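Local coordinates for oxidoreductase, NAD-binding/iron-sulfur cluster-binding protein (Nitratireductor pacificus pht-3B, PDB 6ZXU) that catalyses the reductive removal of halogen from organohalides, using a bound cobalamin and probably electrons delivered through two [4Fe-4S] clusters, at residues F318-A323 and A694-D699; G391-G396 and M426-G431; K559-G564 and E711-A716. All blocks are in the same frame, centred on the assembly; numbering follows the deposited sequence.

Following the chain from its N terminus, helix 317-323 comes first: contact 1 closes when the loop 694-699 returns to it, after 370 intervening residues. Nested inside that great loop, contact 2 pairs 391-396 with 426-431 after only 29 intervening residues, as neighbouring strands of an antiparallel sheet. The hairpin segment 559-564, within the iron-sulfur region, then opens contact 3 before contact 1 has closed, and 711-716 completes it afterwards, so contacts 1 and 3 cross. Contacts 1 and 3 thus bind the C-terminal part of the chain back to two earlier elements that touch cobalamin. Their centres lie about 26 Å apart.

Contact 1 (F318-A323 and A694-D699)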
loop_
_atom_site.group_PDB
_atom_site.type_symbol
_atom_site.label_atom_id
_atom_site.label_comp_id
_atom_site.label_asym_id
_atom_site.label_seq_id
_atom_site.Cartn_x
_atom_site.Cartn_y
_atom_site.Cartn_z
ATOM N N PHE A 318 -3.681 -12.758 14.743
ATOM C CA PHE A 318 -2.948 -13.710 13.870
ATOM C C PHE A 318 -2.004 -14.591 14.683
ATOM O O PHE A 318 -1.864 -15.760 14.370
ATOM C CB PHE A 318 -2.160 -12.989 12.800
ATOM C CG PHE A 318 -3.031 -12.344 11.749
ATOM C CD1 PHE A 318 -4.082 -13.056 11.205
ATOM C CD2 PHE A 318 -2.836 -11.014 11.372
ATOM C CE1 PHE A 318 -4.896 -12.478 10.252
ATOM C CE2 PHE A 318 -3.681 -10.418 10.427
ATOM C CZ PHE A 318 -4.663 -11.168 9.865
ATOM N N LYS A 319 -1.292 -14.033 15.674
ATOM C CA LYS A 319 -0.442 -14.824 16.559
ATOM C C LYS A 319 -1.262 -15.807 17.387
ATOM O O LYS A 319 -0.863 -16.962 17.587
ATOM C CB LYS A 319 0.401 -13.932 17.478
ATOM C CG LYS A 319 1.295 -12.960 16.771
ATOM C CD LYS A 319 1.869 -13.635 15.610
ATOM C CE LYS A 319 3.229 -13.106 15.246
ATOM N NZ LYS A 319 3.189 -11.779 14.770
ATOM N N ARG A 320 -2.465 -15.432 17.791
ATOM C CA ARG A 320 -3.346 -16.337 18.474
ATOM C C ARG A 320 -3.760 -17.497 17.618
ATOM O O ARG A 320 -3.767 -18.654 18.046
ATOM C CB ARG A 320 -4.557 -15.628 19.035
ATOM C CG ARG A 320 -4.218 -14.538 20.044
ATOM C CD ARG A 320 -5.389 -14.175 20.959
ATOM N NE ARG A 320 -5.726 -15.212 21.938
ATOM C CZ ARG A 320 -6.523 -15.058 22.987
ATOM N NH1 ARG A 320 -7.081 -13.879 23.258
ATOM N NH2 ARG A 320 -6.821 -16.090 23.715
ATOM N N ALA A 321 -4.069 -17.214 16.342
ATOM C CA ALA A 321 -4.409 -18.264 15.391
ATOM C C ALA A 321 -3.253 -19.233 15.177
ATOM O O ALA A 321 -3.446 -20.415 15.236
ATOM C CB ALA A 321 -4.850 -17.622 14.052
ATOM N N GLU A 322 -2.042 -18.697 14.954
ATOM C CA GLU A 322 -0.862 -19.466 14.778
ATOM C C GLU A 322 -0.616 -20.391 15.982
ATOM O O GLU A 322 -0.175 -21.505 15.805
ATOM C CB GLU A 322 0.337 -18.542 14.657
ATOM C CG GLU A 322 1.590 -19.315 14.427
ATOM C CD GLU A 322 2.777 -18.442 14.090
ATOM O OE1 GLU A 322 2.646 -17.155 13.948
ATOM O OE2 GLU A 322 3.893 -19.069 14.015
ATOM N N ALA A 323 -0.852 -19.904 17.203
ATOM C CA ALA A 323 -0.593 -20.663 18.419
ATOM C C ALA A 323 -1.635 -21.761 18.668
ATOM O O ALA A 323 -1.386 -22.627 19.474
ATOM C CB ALA A 323 -0.559 -19.767 19.628
ATOM N N ALA A 694 2.814 -21.491 24.043
ATOM C CA ALA A 694 1.649 -21.761 24.877
ATOM C C ALA A 694 0.380 -21.590 24.060
ATOM O O ALA A 694 0.357 -20.852 23.084
ATOM C CB ALA A 694 1.601 -20.779 26.020
ATOM N N VAL A 695 -0.710 -22.211 24.521
ATOM C CA VAL A 695 -2.008 -22.104 23.922
ATOM C C VAL A 695 -2.998 -21.538 24.926
ATOM O O VAL A 695 -3.010 -21.947 26.082
ATOM C CB VAL A 695 -2.520 -23.482 23.456
ATOM C CG1 VAL A 695 -3.836 -23.296 22.722
ATOM C CG2 VAL A 695 -1.552 -24.082 22.455
ATOM N N LEU A 696 -3.804 -20.577 24.483
ATOM C CA LEU A 696 -4.834 -19.970 25.290
ATOM C C LEU A 696 -6.116 -19.903 24.454
ATOM O O LEU A 696 -6.356 -18.916 23.756
ATOM C CB LEU A 696 -4.399 -18.564 25.792
ATOM C CG LEU A 696 -5.455 -17.883 26.716
ATOM C CD1 LEU A 696 -5.672 -18.629 28.024
ATOM C CD2 LEU A 696 -5.124 -16.427 27.000
ATOM N N PRO A 697 -6.984 -20.897 24.610
ATOM C CA PRO A 697 -8.235 -20.904 23.824
ATOM C C PRO A 697 -9.007 -19.611 24.008
ATOM O O PRO A 697 -9.121 -19.112 25.141
ATOM C CB PRO A 697 -8.989 -22.089 24.361
ATOM C CG PRO A 697 -7.878 -23.018 24.863
ATOM C CD PRO A 697 -6.855 -22.114 25.478
ATOM N N VAL A 698 -9.487 -19.040 22.898
ATOM C CA VAL A 698 -10.127 -17.739 23.003
ATOM C C VAL A 698 -11.401 -17.876 23.875
ATOM O O VAL A 698 -12.225 -18.761 23.665
ATOM C CB VAL A 698 -10.441 -17.172 21.615
ATOM C CG1 VAL A 698 -11.287 -15.926 21.739
ATOM C CG2 VAL A 698 -9.172 -16.714 20.957
ATOM N N ASP A 699 -11.585 -16.982 24.855
ATOM C CA ASP A 699 -12.731 -17.079 25.753
ATOM C C ASP A 699 -13.907 -16.288 25.199
ATOM O O ASP A 699 -14.158 -15.168 25.617
ATOM C CB ASP A 699 -12.314 -16.597 27.142
ATOM C CG ASP A 699 -13.468 -16.656 28.164
ATOM O OD1 ASP A 699 -14.560 -17.178 27.819
ATOM O OD2 ASP A 699 -13.326 -16.112 29.318
HETATM O O HOH W 1 -9.144 -15.378 25.748
#
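Arg320 reaches out from helix 317-323 to the extended strip 694-699, and its guanidinium does most of the joining. CG leaves CB anti to the carbonyl carbon (chi1 -60°), and a bend at chi3 then swings the head over to the strip. NE is taken by a salt bridge with Asp325, a little further along the chain. Around CZ, one face of the group is met by Val698 CG2, which lies 3.7 Å from CZ and is offset toward the rim. NH1 turns to the backbone O of Leu684. NH2 gives the direct link: it donates to Leu696 O at 2.9 Å (N-H...O 151°), an edge-on bond with the oxygen almost in the guanidinium plane. A water at the same edge, 3.2 Å from NH2, accepts from it and also from Asp699 N. Bonds at all three nitrogens fix the rotation of this buried head. Further along, Ala323 CB sits 3.7 Å from Ala694 O, and Ala323 O meets Val695 CG2 at 3.3 Å. Here an arginine on a helix clamps an irregular C-terminal loop by its carbonyl, at the margin of the cobalamin pocket, where Phe318 of the same helix touches the cofactor.

Contact 2 (G391-G396 and M426-G431)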
loop_
_atom_site.group_PDB
_atom_site.type_symbol
_atom_site.label_atom_id
_atom_site.label_comp_id
_atom_site.label_asym_id
_atom_site.label_seq_id
_atom_site.Cartn_x
_atom_site.Cartn_y
_atom_site.Cartn_z
ATOM N N GLY A 391 7.811 7.400 -2.505
ATOM C CA GLY A 391 6.502 6.847 -2.970
ATOM C C GLY A 391 5.371 6.777 -1.969
ATOM O O GLY A 391 4.351 6.149 -2.241
ATOM N N ALA A 392 5.540 7.357 -0.774
ATOM C CA ALA A 392 4.418 7.372 0.175
ATOM C C ALA A 392 3.261 8.209 -0.343
ATOM O O ALA A 392 3.457 9.176 -1.052
ATOM C CB ALA A 392 4.900 7.882 1.534
ATOM N N ASP A 393 2.034 7.849 0.005
ATOM C CA ASP A 393 0.860 8.666 -0.245
ATOM C C ASP A 393 0.545 9.734 0.832
ATOM O O ASP A 393 0.114 10.794 0.506
ATOM C CB ASP A 393 -0.364 7.772 -0.493
ATOM C CG ASP A 393 -0.156 6.870 -1.821
ATOM O OD1 ASP A 393 0.144 7.478 -2.889
ATOM O OD2 ASP A 393 -0.141 5.604 -1.758
ATOM N N PHE A 394 0.836 9.430 2.089
ATOM C CA PHE A 394 0.784 10.368 3.209
ATOM C C PHE A 394 1.948 10.131 4.131
ATOM O O PHE A 394 2.330 8.974 4.388
ATOM C CB PHE A 394 -0.507 10.194 4.001
ATOM C CG PHE A 394 -1.765 10.510 3.247
ATOM C CD1 PHE A 394 -2.328 9.588 2.391
ATOM C CD2 PHE A 394 -2.329 11.755 3.303
ATOM C CE1 PHE A 394 -3.448 9.891 1.632
ATOM C CE2 PHE A 394 -3.463 12.055 2.544
ATOM C CZ PHE A 394 -4.009 11.117 1.715
ATOM N N VAL A 395 2.471 11.175 4.702
ATOM C CA VAL A 395 3.482 11.124 5.745
ATOM C C VAL A 395 3.056 12.042 6.923
ATOM O O VAL A 395 2.610 13.160 6.712
ATOM C CB VAL A 395 4.898 11.592 5.284
ATOM C CG1 VAL A 395 5.921 11.379 6.385
ATOM C CG2 VAL A 395 5.357 10.898 4.030
ATOM N N GLY A 396 3.084 11.477 8.111
ATOM C CA GLY A 396 2.849 12.225 9.336
ATOM C C GLY A 396 3.830 11.782 10.402
ATOM O O GLY A 396 4.366 10.711 10.365
ATOM N N MET A 426 3.502 6.412 7.637
ATOM C CA MET A 426 3.212 6.601 6.206
ATOM C C MET A 426 2.092 5.708 5.774
ATOM O O MET A 426 1.944 4.616 6.273
ATOM C CB MET A 426 4.421 6.363 5.393
ATOM C CG MET A 426 5.424 7.425 5.690
ATOM S SD MET A 426 7.054 7.196 4.994
ATOM C CE MET A 426 7.558 5.730 5.931
ATOM N N LEU A 427 1.226 6.242 4.931
ATOM C CA LEU A 427 0.097 5.504 4.365
ATOM C C LEU A 427 0.380 5.208 2.883
ATOM O O LEU A 427 0.818 6.081 2.160
ATOM C CB LEU A 427 -1.165 6.232 4.533
ATOM C CG LEU A 427 -1.677 6.674 5.894
ATOM C CD1 LEU A 427 -3.088 7.330 5.686
ATOM C CD2 LEU A 427 -1.800 5.520 6.850
ATOM N N ILE A 428 0.104 3.998 2.493
ATOM C CA ILE A 428 0.160 3.514 1.108
ATOM C C ILE A 428 -1.273 3.162 0.705
ATOM O O ILE A 428 -1.902 2.336 1.361
ATOM C CB ILE A 428 1.077 2.298 0.983
ATOM C CG1 ILE A 428 2.465 2.542 1.574
ATOM C CG2 ILE A 428 1.167 1.878 -0.473
ATOM C CD1 ILE A 428 3.207 3.621 0.807
ATOM N N ASP A 429 -1.733 3.775 -0.358
ATOM C CA ASP A 429 -3.060 3.571 -0.928
ATOM C C ASP A 429 -3.116 2.126 -1.455
ATOM O O ASP A 429 -2.254 1.695 -2.212
ATOM C CB ASP A 429 -3.351 4.590 -2.032
ATOM C CG ASP A 429 -4.771 4.542 -2.529
ATOM O OD1 ASP A 429 -5.473 3.475 -2.354
ATOM O OD2 ASP A 429 -5.180 5.534 -3.185
ATOM N N GLN A 430 -4.092 1.355 -0.992
ATOM C CA GLN A 430 -4.248 -0.018 -1.461
ATOM C C GLN A 430 -4.694 -0.160 -2.948
ATOM O O GLN A 430 -4.462 -1.241 -3.525
ATOM C CB GLN A 430 -5.194 -0.817 -0.621
ATOM C CG GLN A 430 -4.565 -1.259 0.693
ATOM C CD GLN A 430 -5.227 -2.522 1.277
ATOM O OE1 GLN A 430 -5.540 -3.466 0.572
ATOM N NE2 GLN A 430 -5.419 -2.505 2.605
ATOM N N GLY A 431 -5.284 0.878 -3.496
ATOM C CA GLY A 431 -5.611 0.918 -4.907
ATOM C C GLY A 431 -7.108 0.925 -5.185
ATOM O O GLY A 431 -7.716 -0.143 -5.161
#
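A classic beta bulge, in which Asp393 and Phe394 both face Leu427, marks the start of the pairing between strands 394-399 and 422-429. Leu427 O takes two donors: Asp393 N at 3.0 Å and, weakly, Phe394 N at 3.3 Å. Leu427 N returns a bond to Phe394 O, completing the hydrogen-bonded pair. Val395 and Met426 form the following non-hydrogen-bonded pair, and Met426 CA brings a C-H contact to Phe394 O at 3.1 Å. These are the first two strands in the order of a four-stranded antiparallel sheet; strand 514-521 flanks 422-429 across from this contact. On one face Val395 and Met426 lie side by side, CG2 to CG 3.8 Å; with the methionine's CG anti to the carbonyl carbon and its SD anti to CA across the next bond, SD comes to 4.1 Å from Ala392 CB, and helix 445-469 covers Met426 here. On the other face Phe394 CB and Leu427 CB meet at 4.1 Å, and the phenyl ring goes on to meet Tyr288.

Asp393 sends its carboxylate past the bulge. CG lies anti to the carbonyl carbon (chi1 -63°), which lets OD2 accept from Asp429 N at 2.8 Å; the bond is nearly straight (175°), on the anti side and 25° out of the carboxylate plane. Replaced by an alanine, this residue would probably leave Asp429 N without its side-chain acceptor and the end of strand 422-429 less firmly held. The Asp429 carboxylate, turned steeply against that of Asp393, is occupied with Arg513 in a salt bridge and with Gly431 N in an Asx turn, bracketing Gln430, which binds cobalamin.

Contact 3 (K559-G564 and E711-A716); sequences KVMFNG and ETPAAA
Met561 and Glu711 supply the one hydrogen bond between the segments: Met561 N donates to Glu711 O at 3.0 Å, just ahead of the point where the last helix, 713-721, begins. Thr712 is the N-cap of that helix, its OG1 accepting from Ala715 N at 3.1 Å.

Apolar contact centres on the Met561 side chain. The bend at chi2 (-48°) brings SD over to the first turn of the helix. CG rests 3.8 Å from Ala716 CB, and SD lies alongside Pro713, 3.9 Å from CA. The proline ring also packs on Lys559, with CD 3.3 Å from Lys559 O and CG 4.2 Å from Lys559 CB. Pro713 thus meets both the residue ahead of the strand and the methionine.

Charged groups skirt this patch and find their mates beyond it. Glu711 runs out extended, bringing OE2 to 4.0 Å from Met561 CG, while OE1 makes a salt bridge with Arg719 of helix 713-721. Lys559 NZ turns from the helix to Gln536 and Glu566, the latter on the other strand of the hairpin, 565-567.

Phe562, next after Met561, points away from the segment 711-716 and touches cobalamin on the far side of the strand from the helix. With one backbone bond and no ion pair between the segments, the contact of the C-terminal helix with this hairpin rests largely on van der Waals packing, while the Glu711 and Lys559 charges pair with other partners.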
loop_
_atom_site.group_PDB
_atom_site.type_symbol
_atom_site.label_atom_id
_atom_site.label_comp_id
_atom_site.label_asym_id
_atom_site.label_seq_id
_atom_site.Cartn_x
_atom_site.Cartn_y
_atom_site.Cartn_z
ATOM N N LYS A 559 -20.157 3.578 20.036
ATOM C CA LYS A 559 -18.802 3.434 20.501
ATOM C C LYS A 559 -18.808 2.993 21.977
ATOM O O LYS A 559 -19.729 3.288 22.730
ATOM C CB LYS A 559 -18.026 4.716 20.339
ATOM C CG LYS A 559 -17.632 5.009 18.901
ATOM C CD LYS A 559 -17.001 6.388 18.740
ATOM C CE LYS A 559 -18.094 7.425 18.609
ATOM N NZ LYS A 559 -17.502 8.778 18.572
ATOM N N VAL A 560 -17.775 2.272 22.376
ATOM C CA VAL A 560 -17.549 1.797 23.719
ATOM C C VAL A 560 -16.128 2.199 24.163
ATOM O O VAL A 560 -15.268 2.587 23.347
ATOM C CB VAL A 560 -17.698 0.257 23.854
ATOM C CG1 VAL A 560 -19.121 -0.174 23.551
ATOM C CG2 VAL A 560 -16.748 -0.524 22.950
ATOM N N MET A 561 -15.903 2.107 25.465
ATOM C CA MET A 561 -14.539 2.212 25.984
ATOM C C MET A 561 -13.909 0.827 25.911
ATOM O O MET A 561 -14.554 -0.177 26.221
ATOM C CB MET A 561 -14.580 2.716 27.477
ATOM C CG MET A 561 -15.080 4.136 27.669
ATOM S SD MET A 561 -14.335 5.365 26.593
ATOM C CE MET A 561 -12.660 5.385 27.208
ATOM N N PHE A 562 -12.648 0.808 25.558
ATOM C CA PHE A 562 -11.880 -0.418 25.392
ATOM C C PHE A 562 -10.447 -0.052 25.754
ATOM O O PHE A 562 -9.866 0.772 25.098
ATOM C CB PHE A 562 -11.977 -0.883 23.886
ATOM C CG PHE A 562 -11.158 -2.091 23.537
ATOM C CD1 PHE A 562 -9.838 -1.984 23.075
ATOM C CD2 PHE A 562 -11.686 -3.353 23.684
ATOM C CE1 PHE A 562 -9.100 -3.090 22.839
ATOM C CE2 PHE A 562 -10.928 -4.473 23.451
ATOM C CZ PHE A 562 -9.631 -4.332 22.993
ATOM N N ASN A 563 -9.903 -0.678 26.809
ATOM C CA ASN A 563 -8.511 -0.544 27.218
ATOM C C ASN A 563 -8.122 0.903 27.247
ATOM O O ASN A 563 -7.048 1.288 26.768
ATOM C CB ASN A 563 -7.568 -1.328 26.312
ATOM C CG ASN A 563 -6.118 -1.383 26.846
ATOM O OD1 ASN A 563 -5.874 -1.260 28.040
ATOM N ND2 ASN A 563 -5.205 -1.596 25.983
ATOM N N GLY A 564 -8.982 1.747 27.865
ATOM C CA GLY A 564 -8.656 3.142 28.030
ATOM C C GLY A 564 -8.966 4.120 26.944
ATOM O O GLY A 564 -8.612 5.273 27.039
ATOM N N GLU A 711 -17.856 0.237 29.604
ATOM C CA GLU A 711 -18.290 1.573 29.992
ATOM C C GLU A 711 -18.623 2.381 28.720
ATOM O O GLU A 711 -17.941 2.270 27.690
ATOM C CB GLU A 711 -17.176 2.238 30.785
ATOM C CG GLU A 711 -17.473 3.630 31.347
ATOM C CD GLU A 711 -16.253 4.268 32.133
ATOM O OE1 GLU A 711 -16.505 4.909 33.185
ATOM O OE2 GLU A 711 -15.061 4.137 31.712
ATOM N N THR A 712 -19.668 3.192 28.773
ATOM C CA THR A 712 -19.950 4.100 27.641
ATOM C C THR A 712 -19.012 5.299 27.668
ATOM O O THR A 712 -18.507 5.691 28.723
ATOM C CB THR A 712 -21.388 4.625 27.616
ATOM O OG1 THR A 712 -21.531 5.554 28.664
ATOM C CG2 THR A 712 -22.372 3.500 27.808
ATOM N N PRO A 713 -18.720 5.879 26.517
ATOM C CA PRO A 713 -17.857 7.041 26.498
ATOM C C PRO A 713 -18.461 8.181 27.292
ATOM O O PRO A 713 -17.714 8.925 27.891
ATOM C CB PRO A 713 -17.675 7.362 24.997
ATOM C CG PRO A 713 -17.887 6.054 24.305
ATOM C CD PRO A 713 -18.925 5.332 25.152
ATOM N N ALA A 714 -19.763 8.285 27.349
ATOM C CA ALA A 714 -20.403 9.337 28.170
ATOM C C ALA A 714 -20.120 9.146 29.662
ATOM O O ALA A 714 -19.732 10.070 30.383
ATOM C CB ALA A 714 -21.884 9.333 27.864
ATOM N N ALA A 715 -20.251 7.929 30.134
ATOM C CA ALA A 715 -19.983 7.587 31.505
ATOM C C ALA A 715 -18.493 7.827 31.812
ATOM O O ALA A 715 -18.150 8.302 32.880
ATOM C CB ALA A 715 -20.374 6.151 31.777
ATOM N N ALA A 716 -17.595 7.500 30.901
ATOM C CA ALA A 716 -16.180 7.742 31.129
ATOM C C ALA A 716 -15.912 9.191 31.276
ATOM O O ALA A 716 -15.156 9.592 32.142
ATOM C CB ALA A 716 -15.323 7.159 30.016
#